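Local coordinates for protein probable mRNA-capping enzyme (Acanthamoeba polyphaga mimivirus, PDB 3BGY) that caps viral mRNA, the N-terminal tunnel-type triphosphatase domain in this chain removing the terminal phosphate from RNA 5'-triphosphate ends, at residues Glu37-Phe42 and Leu211-Leu215; Ile113-Asp117 and Lys161-Thr165; Ile124-Asn128 and Thr147-Leu152. All coordinates share one frame; numbering follows the deposited sequence.

Interaction 1. Residues Glu37-Phe42 and Leu211-Leu215; sequences EFEVSF and LELEL
The carbonyl oxygen of Val40 is held twice by the opposite strand: the amide N of Leu213 donates to it over 2.9 Å, lying in the carbonyl plane, and, more weakly, Glu212 CA lies 3.2 Å from Val40 O in a CA-H...O contact. In return, Val40 N donates to Leu213 O, closing a hydrogen-bonded antiparallel pair. Single bonds, Leu215 N to Phe38 O and Phe42 N to Leu211 O, continue the pairing toward the two ends. The short strand segments run 158° apart, close to antiparallel.

Glu39, Ser41, Glu212 and Glu214 share one face of this pair, which probably lines the tunnel, as in this family. Glu39 stands up in an extended chain, with CG anti to the backbone N (chi1 165°). A close approach of its carboxylate to that of Glu214 rests on one of two modelled conformers of Glu214 and is doubtful. Farther along the same face, Glu39 CD rests 3.8 Å from Glu212 CG.

Strands 36-42 and 208-215 close the eight-stranded barrel of a tunnel triphosphatase. Their two Glu-x-Glu patterns, Glu37/Glu39 and Glu212/Glu214, are consistent with the paired acidic motifs that hold a metal in relatives. Arg187 makes a weak, long ion pair with Glu214 OE1.

The reverse face is apolar. Leu215 CD1 meets Phe38 CD1 at 3.5 Å, approaching the ring obliquely, and Leu211 CD2 lies 3.8 Å from Phe42 CB. The Phe42 ring turns its edge to Leu211 O. Helix 17-32 covers Phe38 and Leu215 through Leu27 and Tyr30, while Leu228 of helix 221-235 covers Val40 and Leu213.

Water 1 ties Phe38 N, Glu37 OE1 and Leu215 O together at one end. At the other, water 3 accepts from Leu211 N and donates to Phe42 O, 2.6 Å away.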
ATOM      1  N   GLU A  37     -10.406   2.641   0.334  1.00 15.24           N
ATOM      2  CA  GLU A  37      -9.215   3.503   0.341  1.00 13.02           C
ATOM      3  C   GLU A  37      -9.131   4.084  -1.041  1.00 19.52           C
ATOM      4  O   GLU A  37      -9.610   3.464  -1.974  1.00 19.92           O
ATOM      5  CB  GLU A  37      -7.963   2.701   0.650  1.00 17.92           C
ATOM      6  CG  GLU A  37      -7.938   2.104   2.082  1.00 22.85           C
ATOM      7  CD  GLU A  37      -8.205   3.108   3.221  1.00 37.92           C
ATOM      8  OE1 GLU A  37      -7.852   4.307   3.112  1.00 39.77           O
ATOM      9  OE2 GLU A  37      -8.780   2.680   4.247  1.00 39.45           O
ATOM     10  N   PHE A  38      -8.571   5.280  -1.167  1.00 16.46           N
ATOM     11  CA  PHE A  38      -8.470   5.944  -2.466  1.00 12.02           C
ATOM     12  C   PHE A  38      -6.991   6.294  -2.618  1.00 12.85           C
ATOM     13  O   PHE A  38      -6.425   7.056  -1.826  1.00 12.44           O
ATOM     14  CB  PHE A  38      -9.364   7.185  -2.466  1.00 13.56           C
ATOM     15  CG  PHE A  38      -9.440   7.890  -3.794  1.00 15.31           C
ATOM     16  CD1 PHE A  38      -8.411   8.752  -4.204  1.00 13.29           C
ATOM     17  CD2 PHE A  38     -10.556   7.733  -4.612  1.00 17.41           C
ATOM     18  CE1 PHE A  38      -8.480   9.468  -5.405  1.00 11.28           C
ATOM     19  CE2 PHE A  38     -10.649   8.455  -5.844  1.00 17.65           C
ATOM     20  CZ  PHE A  38      -9.605   9.320  -6.228  1.00 16.41           C
ATOM     21  N   GLU A  39      -6.429   5.879  -3.752  1.00 14.50           N
ATOM     22  CA  GLU A  39      -5.007   6.032  -3.992  1.00 16.07           C
ATOM     23  C   GLU A  39      -4.693   6.418  -5.428  1.00 11.28           C
ATOM     24  O   GLU A  39      -5.342   5.905  -6.345  1.00 19.44           O
ATOM     25  CB  GLU A  39      -4.392   4.640  -3.687  1.00 22.48           C
ATOM     26  CG  GLU A  39      -2.988   4.319  -4.146  1.00 34.87           C
ATOM     27  CD  GLU A  39      -2.575   2.884  -3.808  1.00 36.06           C
ATOM     28  OE1 GLU A  39      -2.501   2.546  -2.609  1.00 42.70           O
ATOM     29  OE2 GLU A  39      -2.310   2.104  -4.745  1.00 42.63           O
ATOM     30  N   VAL A  40      -3.748   7.338  -5.602  1.00 12.33           N
ATOM     31  CA  VAL A  40      -3.282   7.668  -6.960  1.00 11.80           C
ATOM     32  C   VAL A  40      -1.861   7.109  -6.996  1.00 12.19           C
ATOM     33  O   VAL A  40      -1.009   7.542  -6.238  1.00 12.83           O
ATOM     34  CB  VAL A  40      -3.284   9.159  -7.267  1.00 10.72           C
ATOM     35  CG1 VAL A  40      -2.867   9.378  -8.740  1.00 12.07           C
ATOM     36  CG2 VAL A  40      -4.679   9.733  -7.065  1.00 14.64           C
ATOM     37  N   SER A  41      -1.625   6.151  -7.892  1.00 12.89           N
ATOM     38  CA  SER A  41      -0.321   5.497  -8.010  1.00 12.83           C
ATOM     39  C   SER A  41       0.452   6.089  -9.189  1.00 15.84           C
ATOM     40  O   SER A  41      -0.062   6.134 -10.309  1.00 15.68           O
ATOM     41  CB  SER A  41      -0.518   3.974  -8.187  1.00 18.79           C
ATOM     42  OG  SER A  41       0.711   3.315  -8.477  1.00 24.25           O
ATOM     43  N   PHE A  42       1.660   6.585  -8.915  1.00 13.02           N
ATOM     44  CA  PHE A  42       2.513   7.183  -9.945  1.00 13.85           C
ATOM     45  C   PHE A  42       3.404   6.114 -10.523  1.00 18.49           C
ATOM     46  O   PHE A  42       4.040   5.380  -9.783  1.00 16.73           O
ATOM     47  CB  PHE A  42       3.346   8.331  -9.382  1.00 13.49           C
ATOM     48  CG  PHE A  42       2.546   9.534  -9.018  1.00 12.85           C
ATOM     49  CD1 PHE A  42       1.769   9.554  -7.849  1.00 16.74           C
ATOM     50  CD2 PHE A  42       2.528  10.660  -9.873  1.00 15.54           C
ATOM     51  CE1 PHE A  42       0.962  10.694  -7.527  1.00 19.49           C
ATOM     52  CE2 PHE A  42       1.712  11.808  -9.543  1.00 18.33           C
ATOM     53  CZ  PHE A  42       0.942  11.801  -8.374  1.00 19.60           C
ATOM     54  N   LEU A 211       5.337   5.133  -5.633  1.00 14.72           N
ATOM     55  CA  LEU A 211       4.939   6.462  -5.144  1.00 12.83           C
ATOM     56  C   LEU A 211       3.434   6.574  -5.233  1.00 14.39           C
ATOM     57  O   LEU A 211       2.832   6.300  -6.286  1.00 13.71           O
ATOM     58  CB  LEU A 211       5.541   7.585  -6.000  1.00 12.48           C
ATOM     59  CG  LEU A 211       5.082   9.035  -5.749  1.00 14.91           C
ATOM     60  CD1 LEU A 211       5.499   9.526  -4.363  1.00 13.58           C
ATOM     61  CD2 LEU A 211       5.671   9.964  -6.814  1.00 13.88           C
ATOM     62  N   GLU A 212       2.807   6.945  -4.121  1.00 11.50           N
ATOM     63  CA  GLU A 212       1.358   7.106  -4.150  1.00 13.04           C
ATOM     64  C   GLU A 212       0.905   8.292  -3.350  1.00 15.00           C
ATOM     65  O   GLU A 212       1.592   8.723  -2.446  1.00 15.68           O
ATOM     66  CB  GLU A 212       0.632   5.922  -3.488  1.00 16.49           C
ATOM     67  CG  GLU A 212       0.820   4.556  -4.091  1.00 24.65           C
ATOM     68  CD  GLU A 212       1.901   3.761  -3.397  1.00 27.73           C
ATOM     69  OE1 GLU A 212       2.102   3.928  -2.172  1.00 28.69           O
ATOM     70  OE2 GLU A 212       2.547   2.957  -4.082  1.00 31.86           O
ATOM     71  N   LEU A 213      -0.225   8.872  -3.754  0.50 12.13           N
ATOM     72  CA  LEU A 213      -0.862   9.943  -2.987  0.50 12.56           C
ATOM     73  C   LEU A 213      -2.143   9.270  -2.480  0.50 14.41           C
ATOM     74  O   LEU A 213      -3.041   8.958  -3.270  0.50 11.93           O
ATOM     75  CB  LEU A 213      -1.208  11.172  -3.854  0.50 10.52           C
ATOM     76  CG  LEU A 213      -2.071  12.226  -3.119  0.50 14.59           C
ATOM     77  CD1 LEU A 213      -1.248  12.938  -2.055  0.50 16.42           C
ATOM     78  CD2 LEU A 213      -2.662  13.216  -4.089  0.50 11.42           C
ATOM     79  N   GLU A 214      -2.208   9.004  -1.169  0.50 14.19           N
ATOM     80  CA  GLU A 214      -3.379   8.350  -0.577  0.50 14.31           C
ATOM     81  C   GLU A 214      -4.213   9.342   0.232  0.50 15.14           C
ATOM     82  O   GLU A 214      -3.663  10.155   0.974  0.50 17.17           O
ATOM     83  CB  GLU A 214      -2.960   7.183   0.340  0.50 19.13           C
ATOM     84  CG  GLU A 214      -1.865   6.288  -0.222  0.50 19.54           C
ATOM     85  CD  GLU A 214      -2.051   4.817   0.086  0.50 36.70           C
ATOM     86  OE1 GLU A 214      -2.669   4.466   1.117  0.50 42.56           O
ATOM     87  OE2 GLU A 214      -1.553   3.999  -0.716  0.50 37.43           O
ATOM     88  N   LEU A 215      -5.538   9.252   0.105  1.00 11.64           N
ATOM     89  CA  LEU A 215      -6.451  10.135   0.839  1.00 10.89           C
ATOM     90  C   LEU A 215      -6.675   9.603   2.263  1.00 15.08           C
ATOM     91  O   LEU A 215      -6.634   8.381   2.510  1.00 15.12           O
ATOM     92  CB  LEU A 215      -7.807  10.269   0.138  1.00 13.70           C
ATOM     93  CG  LEU A 215      -7.695  10.959  -1.223  1.00 11.69           C
ATOM     94  CD1 LEU A 215      -9.091  11.144  -1.735  1.00 17.20           C
ATOM     95  CD2 LEU A 215      -6.990  12.297  -1.157  1.00 16.03           C
TER
HETATM   96  O   HOH W   1      -7.261   6.041   1.267  1.00 17.11           O
HETATM   97  O   HOH W   2       2.006   2.431  -6.501  1.00 28.72           O
HETATM   98  O   HOH W   3       4.280   3.649  -7.895  1.00 23.91           O

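Interaction 2. Residues Ile113-Asp117 and Lys161-Thr165; sequences IVSLD and KPKIT
Lys161 reaches across to the last part of helix 106-115 and the residues just after it, and supplies the polar part of the contact. Its side chain is extended beyond CG (chi2 -177°), which carries the ammonium group along the flank of Val114 to two backbone carbonyls. NZ donates to Val114 O at 2.7 Å, from a position tilted 34° out of the carbonyl plane, and to Leu116 O at 3.1 Å, where it sits above the plane. Val114 O is near the C-terminal end of the helix and Leu116 O just beyond it, where the helix dipole would probably favour a positive charge.

Water 4 adds a third partner: it accepts from Lys161 NZ at 2.6 Å and donates to both Leu116 O and Asp117 OD1. The carboxylate of Asp117 is thus joined to the lysine through water, its OD1 lying 4.7 Å from Lys161 NZ.

The apolar part belongs to Val114 and Ile164, whose side chains lie alongside one another with their branches running in opposing senses. Val114 CG1 meets Ile164 CD1 at 3.9 Å, and Val114 CG2 lies equally far from Ile164 CG1, so both branches of the valine press on the isoleucine. Pro162 adds its carbonyl oxygen, 4.3 Å from Val114 CG1.

The contact fastens the loop between strands 142-152 and 169-183 to the end of helix 106-115, outside the barrel wall. Leu76 of strand 66-77 touches both Val114 and Ile164, Tyr84 of strand 83-88 lies against Lys161 and Pro162, and Ile164 also packs on Asn107 and Ser110 of the helix.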
ATOM      1  N   ILE A 113       0.515 -17.449   9.686  1.00 19.18           N
ATOM      2  CA  ILE A 113       0.018 -16.112   9.336  1.00 18.17           C
ATOM      3  C   ILE A 113      -1.422 -15.841   9.814  1.00 20.52           C
ATOM      4  O   ILE A 113      -1.676 -14.802  10.446  1.00 20.50           O
ATOM      5  CB  ILE A 113       0.230 -15.815   7.802  1.00 16.12           C
ATOM      6  CG1 ILE A 113       1.721 -15.769   7.482  1.00 20.90           C
ATOM      7  CG2 ILE A 113      -0.439 -14.492   7.367  1.00 19.51           C
ATOM      8  CD1 ILE A 113       2.537 -14.660   8.193  1.00 24.36           C
ATOM      9  N   VAL A 114      -2.341 -16.774   9.575  1.00 19.88           N
ATOM     10  CA  VAL A 114      -3.721 -16.588  10.028  1.00 19.38           C
ATOM     11  C   VAL A 114      -3.898 -16.752  11.549  1.00 22.50           C
ATOM     12  O   VAL A 114      -4.945 -16.388  12.084  1.00 27.59           O
ATOM     13  CB  VAL A 114      -4.769 -17.466   9.266  1.00 24.22           C
ATOM     14  CG1 VAL A 114      -4.760 -17.134   7.786  1.00 28.21           C
ATOM     15  CG2 VAL A 114      -4.547 -18.968   9.508  1.00 23.20           C
ATOM     16  N   SER A 115      -2.864 -17.242  12.234  1.00 25.57           N
ATOM     17  CA  SER A 115      -2.920 -17.437  13.692  1.00 28.57           C
ATOM     18  C   SER A 115      -2.542 -16.171  14.452  1.00 29.26           C
ATOM     19  O   SER A 115      -2.871 -16.037  15.628  1.00 24.55           O
ATOM     20  CB  SER A 115      -1.994 -18.585  14.133  1.00 30.67           C
ATOM     21  OG  SER A 115      -0.639 -18.159  14.299  1.00 30.38           O
ATOM     22  N   LEU A 116      -1.832 -15.260  13.780  1.00 19.67           N
ATOM     23  CA  LEU A 116      -1.393 -14.018  14.392  1.00 19.54           C
ATOM     24  C   LEU A 116      -2.513 -13.092  14.788  1.00 19.29           C
ATOM     25  O   LEU A 116      -3.502 -12.933  14.078  1.00 19.77           O
ATOM     26  CB  LEU A 116      -0.402 -13.258  13.482  1.00 19.92           C
ATOM     27  CG  LEU A 116       0.999 -13.847  13.257  1.00 21.92           C
ATOM     28  CD1 LEU A 116       1.790 -12.970  12.284  1.00 22.15           C
ATOM     29  CD2 LEU A 116       1.745 -13.940  14.593  1.00 20.41           C
ATOM     30  N   ASP A 117      -2.354 -12.529  15.981  1.00 22.85           N
ATOM     31  CA  ASP A 117      -3.283 -11.561  16.528  1.00 19.27           C
ATOM     32  C   ASP A 117      -2.712 -10.182  16.177  1.00 19.38           C
ATOM     33  O   ASP A 117      -1.492  -9.995  16.208  1.00 19.90           O
ATOM     34  CB  ASP A 117      -3.370 -11.697  18.056  1.00 26.61           C
ATOM     35  CG  ASP A 117      -4.187 -12.891  18.497  1.00 38.16           C
ATOM     36  OD1 ASP A 117      -5.200 -13.212  17.834  1.00 34.13           O
ATOM     37  OD2 ASP A 117      -3.824 -13.491  19.529  1.00 41.38           O
ATOM     38  N   LYS A 161     -12.087 -16.002  10.322  1.00 47.92           N
ATOM     39  CA  LYS A 161     -10.924 -15.805   9.440  1.00 48.39           C
ATOM     40  C   LYS A 161     -10.988 -16.735   8.221  1.00 43.82           C
ATOM     41  O   LYS A 161     -11.734 -17.715   8.247  1.00 46.84           O
ATOM     42  CB  LYS A 161      -9.624 -16.044  10.225  1.00 44.42           C
ATOM     43  CG  LYS A 161      -9.096 -14.802  10.924  1.00 40.72           C
ATOM     44  CD  LYS A 161      -7.777 -15.098  11.600  1.00 40.15           C
ATOM     45  CE  LYS A 161      -7.437 -14.077  12.670  1.00 37.85           C
ATOM     46  NZ  LYS A 161      -6.184 -14.428  13.388  1.00 37.29           N
ATOM     47  N   PRO A 162     -10.267 -16.411   7.110  1.00 45.52           N
ATOM     48  CA  PRO A 162     -10.342 -17.316   5.953  1.00 39.52           C
ATOM     49  C   PRO A 162      -9.692 -18.685   6.176  1.00 33.38           C
ATOM     50  O   PRO A 162      -8.651 -18.800   6.826  1.00 38.90           O
ATOM     51  CB  PRO A 162      -9.646 -16.525   4.857  1.00 39.84           C
ATOM     52  CG  PRO A 162      -8.663 -15.686   5.590  1.00 46.11           C
ATOM     53  CD  PRO A 162      -9.476 -15.210   6.764  1.00 38.10           C
ATOM     54  N   LYS A 163     -10.335 -19.710   5.640  1.00 28.15           N
ATOM     55  CA  LYS A 163      -9.861 -21.073   5.785  1.00 34.01           C
ATOM     56  C   LYS A 163      -8.687 -21.411   4.884  1.00 23.73           C
ATOM     57  O   LYS A 163      -8.718 -21.138   3.687  1.00 25.18           O
ATOM     58  CB  LYS A 163     -11.002 -22.090   5.586  1.00 36.65           C
ATOM     59  CG  LYS A 163     -12.000 -21.773   4.472  1.00 45.74           C
ATOM     60  CD  LYS A 163     -12.163 -22.918   3.480  1.00 43.69           C
ATOM     61  CE  LYS A 163     -13.079 -22.523   2.326  1.00 43.64           C
ATOM     62  NZ  LYS A 163     -12.956 -23.449   1.163  1.00 43.86           N
ATOM     63  N   ILE A 164      -7.643 -21.970   5.493  1.00 28.82           N
ATOM     64  CA  ILE A 164      -6.450 -22.391   4.761  1.00 26.37           C
ATOM     65  C   ILE A 164      -6.719 -23.763   4.149  1.00 31.57           C
ATOM     66  O   ILE A 164      -6.961 -24.733   4.870  1.00 30.97           O
ATOM     67  CB  ILE A 164      -5.194 -22.409   5.682  1.00 29.97           C
ATOM     68  CG1 ILE A 164      -4.883 -20.987   6.185  1.00 29.01           C
ATOM     69  CG2 ILE A 164      -3.977 -23.023   4.968  1.00 27.61           C
ATOM     70  CD1 ILE A 164      -4.824 -19.901   5.066  1.00 23.71           C
ATOM     71  N   THR A 165      -6.738 -23.817   2.818  1.00 25.75           N
ATOM     72  CA  THR A 165      -6.973 -25.073   2.102  1.00 26.93           C
ATOM     73  C   THR A 165      -5.661 -25.754   1.731  1.00 31.17           C
ATOM     74  O   THR A 165      -5.616 -26.973   1.530  1.00 32.68           O
ATOM     75  CB  THR A 165      -7.805 -24.873   0.799  1.00 28.95           C
ATOM     76  OG1 THR A 165      -7.039 -24.159  -0.175  1.00 28.84           O
ATOM     77  CG2 THR A 165      -9.113 -24.106   1.082  1.00 31.40           C
TER
HETATM   78  O   HOH W   4      -6.337 -12.866  15.488  1.00 43.42           O

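Interaction 3. Residues Ile124-Asn128 and Thr147-Leu152; sequences IVYKN and TEEIPL. With ACT (acetate ion), chain D.
With CG anti to the carbonyl carbon in both residues (chi1 -65° in each), Lys127 and Glu149 rise side by side from a non-hydrogen-bonded pair and point the same way. Their aliphatic parts touch, CG to CG at 4.0 Å. The lysine chain then bends at chi3 (90°) and chi4 (-55°), which leaves Lys127 NZ 4.2 Å from Glu149 OE2, too far for a salt bridge. Arg85 forms a weak, long ion pair with Glu149 OE1.

Tyr126 and Ile150 form the central hydrogen-bonded pair, with 2.9 Å bonds both from Tyr126 N to Ile150 O and from Ile150 N to Tyr126 O. On their face Leu152 CD1 sits 4.3 Å from Tyr126 CB. Tyr126 OH donates to acetate OXT at 2.6 Å; the ion, probably from the crystallisation liquor, meets the ring edge. Asn128 ND2 is 3.2 Å from Glu148 OE1; Asn128 OD1 is hydrogen-bonded to Gly130 N and Glu148 OE1 to Ser131 OG.

The two strands form a beta hairpin in the barrel wall. Strand 83-88 continues the sheet beyond Val125 and Lys127, and strand 36-42 pairs beyond Thr147.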
ATOM      1  N   ILE A 124      -2.911  -6.251  10.160  1.00 13.65           N
ATOM      2  CA  ILE A 124      -3.563  -7.309   9.391  1.00 12.52           C
ATOM      3  C   ILE A 124      -4.744  -6.749   8.629  1.00 14.98           C
ATOM      4  O   ILE A 124      -5.555  -5.999   9.181  1.00 15.78           O
ATOM      5  CB  ILE A 124      -4.078  -8.433  10.345  1.00 17.81           C
ATOM      6  CG1 ILE A 124      -2.930  -8.961  11.207  1.00 15.98           C
ATOM      7  CG2 ILE A 124      -4.694  -9.553   9.548  1.00 17.91           C
ATOM      8  CD1 ILE A 124      -3.299 -10.106  12.140  1.00 20.94           C
ATOM      9  N   VAL A 125      -4.810  -7.083   7.336  1.00 12.61           N
ATOM     10  CA  VAL A 125      -5.888  -6.621   6.490  1.00 15.22           C
ATOM     11  C   VAL A 125      -6.371  -7.706   5.545  1.00 17.24           C
ATOM     12  O   VAL A 125      -5.612  -8.592   5.137  1.00 17.63           O
ATOM     13  CB  VAL A 125      -5.488  -5.366   5.579  1.00 20.73           C
ATOM     14  CG1 VAL A 125      -5.199  -4.115   6.416  1.00 24.77           C
ATOM     15  CG2 VAL A 125      -4.313  -5.692   4.643  1.00 20.76           C
ATOM     16  N   TYR A 126      -7.651  -7.636   5.223  1.00 14.30           N
ATOM     17  CA  TYR A 126      -8.239  -8.525   4.237  1.00 12.82           C
ATOM     18  C   TYR A 126      -8.559  -7.582   3.074  1.00 14.68           C
ATOM     19  O   TYR A 126      -9.319  -6.623   3.215  1.00 13.88           O
ATOM     20  CB  TYR A 126      -9.484  -9.231   4.780  1.00 13.33           C
ATOM     21  CG  TYR A 126     -10.205 -10.023   3.713  1.00 16.62           C
ATOM     22  CD1 TYR A 126      -9.727 -11.285   3.292  1.00 17.83           C
ATOM     23  CD2 TYR A 126     -11.352  -9.490   3.087  1.00 19.94           C
ATOM     24  CE1 TYR A 126     -10.377 -11.993   2.251  1.00 16.83           C
ATOM     25  CE2 TYR A 126     -12.008 -10.185   2.065  1.00 15.12           C
ATOM     26  CZ  TYR A 126     -11.516 -11.434   1.657  1.00 17.07           C
ATOM     27  OH  TYR A 126     -12.171 -12.096   0.653  1.00 18.30           O
ATOM     28  N   LYS A 127      -7.989  -7.894   1.918  1.00 12.90           N
ATOM     29  CA  LYS A 127      -8.129  -7.053   0.736  1.00 13.46           C
ATOM     30  C   LYS A 127      -9.059  -7.705  -0.256  1.00 14.75           C
ATOM     31  O   LYS A 127      -8.762  -8.789  -0.756  1.00 15.16           O
ATOM     32  CB  LYS A 127      -6.756  -6.850   0.091  1.00 16.62           C
ATOM     33  CG  LYS A 127      -5.757  -6.085   0.934  1.00 22.37           C
ATOM     34  CD  LYS A 127      -4.358  -6.082   0.289  1.00 39.04           C
ATOM     35  CE  LYS A 127      -4.137  -4.897  -0.661  1.00 39.37           C
ATOM     36  NZ  LYS A 127      -5.150  -4.750  -1.749  1.00 46.45           N
ATOM     37  N   ASN A 128     -10.200  -7.068  -0.503  1.00 17.67           N
ATOM     38  CA  ASN A 128     -11.170  -7.602  -1.460  1.00 15.04           C
ATOM     39  C   ASN A 128     -10.787  -6.971  -2.794  1.00 18.44           C
ATOM     40  O   ASN A 128     -11.168  -5.835  -3.098  1.00 20.12           O
ATOM     41  CB  ASN A 128     -12.624  -7.239  -1.062  1.00 17.98           C
ATOM     42  CG  ASN A 128     -13.669  -7.785  -2.044  1.00 21.07           C
ATOM     43  OD1 ASN A 128     -13.358  -8.175  -3.176  1.00 24.10           O
ATOM     44  ND2 ASN A 128     -14.922  -7.748  -1.629  1.00 23.02           N
ATOM     45  N   THR A 147     -10.065   0.778  -3.432  1.00 16.01           N
ATOM     46  CA  THR A 147     -10.140  -0.618  -3.035  1.00 19.79           C
ATOM     47  C   THR A 147     -10.570  -0.823  -1.595  1.00 14.95           C
ATOM     48  O   THR A 147     -10.317   0.031  -0.734  1.00 16.14           O
ATOM     49  CB  THR A 147      -8.821  -1.373  -3.358  1.00 26.08           C
ATOM     50  OG1 THR A 147      -9.034  -2.785  -3.252  1.00 40.53           O
ATOM     51  CG2 THR A 147      -7.682  -0.924  -2.476  1.00 25.76           C
ATOM     52  N   GLU A 148     -11.210  -1.965  -1.356  1.00 17.87           N
ATOM     53  CA  GLU A 148     -11.703  -2.322  -0.028  1.00 16.29           C
ATOM     54  C   GLU A 148     -10.635  -3.079   0.732  1.00 11.34           C
ATOM     55  O   GLU A 148     -10.173  -4.125   0.280  1.00 14.98           O
ATOM     56  CB  GLU A 148     -12.954  -3.170  -0.172  1.00 22.23           C
ATOM     57  CG  GLU A 148     -13.682  -3.449   1.120  1.00 22.17           C
ATOM     58  CD  GLU A 148     -14.841  -4.434   0.941  1.00 23.48           C
ATOM     59  OE1 GLU A 148     -15.086  -4.905  -0.194  1.00 32.82           O
ATOM     60  OE2 GLU A 148     -15.512  -4.708   1.939  1.00 30.84           O
ATOM     61  N   GLU A 149     -10.266  -2.556   1.902  1.00 13.21           N
ATOM     62  CA  GLU A 149      -9.241  -3.151   2.728  1.00 13.22           C
ATOM     63  C   GLU A 149      -9.792  -3.112   4.129  1.00 13.80           C
ATOM     64  O   GLU A 149      -9.856  -2.054   4.754  1.00 18.13           O
ATOM     65  CB  GLU A 149      -7.918  -2.352   2.628  1.00 21.83           C
ATOM     66  CG  GLU A 149      -7.266  -2.377   1.218  1.00 23.97           C
ATOM     67  CD  GLU A 149      -5.848  -1.832   1.162  1.00 42.69           C
ATOM     68  OE1 GLU A 149      -5.011  -2.232   2.001  1.00 37.62           O
ATOM     69  OE2 GLU A 149      -5.566  -1.024   0.250  1.00 49.51           O
ATOM     70  N   ILE A 150     -10.154  -4.285   4.640  1.00 14.51           N
ATOM     71  CA  ILE A 150     -10.740  -4.379   5.978  1.00 10.67           C
ATOM     72  C   ILE A 150      -9.671  -4.674   7.016  1.00 14.54           C
ATOM     73  O   ILE A 150      -9.050  -5.733   6.986  1.00 16.54           O
ATOM     74  CB  ILE A 150     -11.849  -5.474   5.980  1.00 14.45           C
ATOM     75  CG1 ILE A 150     -12.878  -5.161   4.889  1.00 22.16           C
ATOM     76  CG2 ILE A 150     -12.514  -5.568   7.380  1.00 15.44           C
ATOM     77  CD1 ILE A 150     -13.963  -6.214   4.685  1.00 23.66           C
ATOM     78  N   PRO A 151      -9.475  -3.759   7.984  1.00 20.16           N
ATOM     79  CA  PRO A 151      -8.446  -4.004   9.000  1.00 20.03           C
ATOM     80  C   PRO A 151      -8.988  -4.905  10.087  1.00 21.24           C
ATOM     81  O   PRO A 151     -10.162  -4.821  10.453  1.00 22.90           O
ATOM     82  CB  PRO A 151      -8.176  -2.601   9.573  1.00 21.61           C
ATOM     83  CG  PRO A 151      -8.843  -1.661   8.618  1.00 30.08           C
ATOM     84  CD  PRO A 151     -10.038  -2.410   8.146  1.00 20.82           C
ATOM     85  N   LEU A 152      -8.151  -5.831  10.534  1.00 18.16           N
ATOM     86  CA  LEU A 152      -8.523  -6.719  11.629  1.00 25.50           C
ATOM     87  C   LEU A 152      -7.752  -6.131  12.790  1.00 26.62           C
ATOM     88  O   LEU A 152      -6.524  -6.117  12.765  1.00 32.92           O
ATOM     89  CB  LEU A 152      -8.091  -8.157  11.342  1.00 30.17           C
ATOM     90  CG  LEU A 152      -8.994  -9.021  10.471  1.00 39.93           C
ATOM     91  CD1 LEU A 152      -8.804  -8.700   8.992  1.00 38.94           C
ATOM     92  CD2 LEU A 152      -8.654 -10.479  10.744  1.00 41.68           C
TER
HETATM   93  C   ACT D2004     -11.227 -15.590   0.648  1.00 39.05           C
HETATM   94  O   ACT D2004     -11.730 -16.840   0.456  1.00 38.98           O
HETATM   95  OXT ACT D2004     -11.692 -14.623   0.097  1.00 25.40           O
HETATM   96  CH3 ACT D2004     -10.098 -15.397   1.573  1.00 42.28           C
HETATM   97  O   HOH W   5      -4.359  -4.446  11.985  1.00 19.03           O

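In the fold
Interactions 1 and 3 belong to the same closed sheet and meet directly, Thr147 pairing with Glu37 where strands 36-42 and 142-152 run as neighbours. Both are antiparallel strand pairs, partly buried. They differ in chemistry: in interaction 1 one face gathers carboxylates and the other is packed against helices 17-32 and 221-235, whereas interaction 3 sets lysine beside glutamate and includes a partly exposed tyrosine. Interaction 2 is a surface contact, its centre about 28 Å from that of interaction 1, and uses a lysine and two branched aliphatic side chains in place of strand pairing. It adjoins interaction 3 through Ile124, which packs on Leu116, and Leu152, which packs on Lys161.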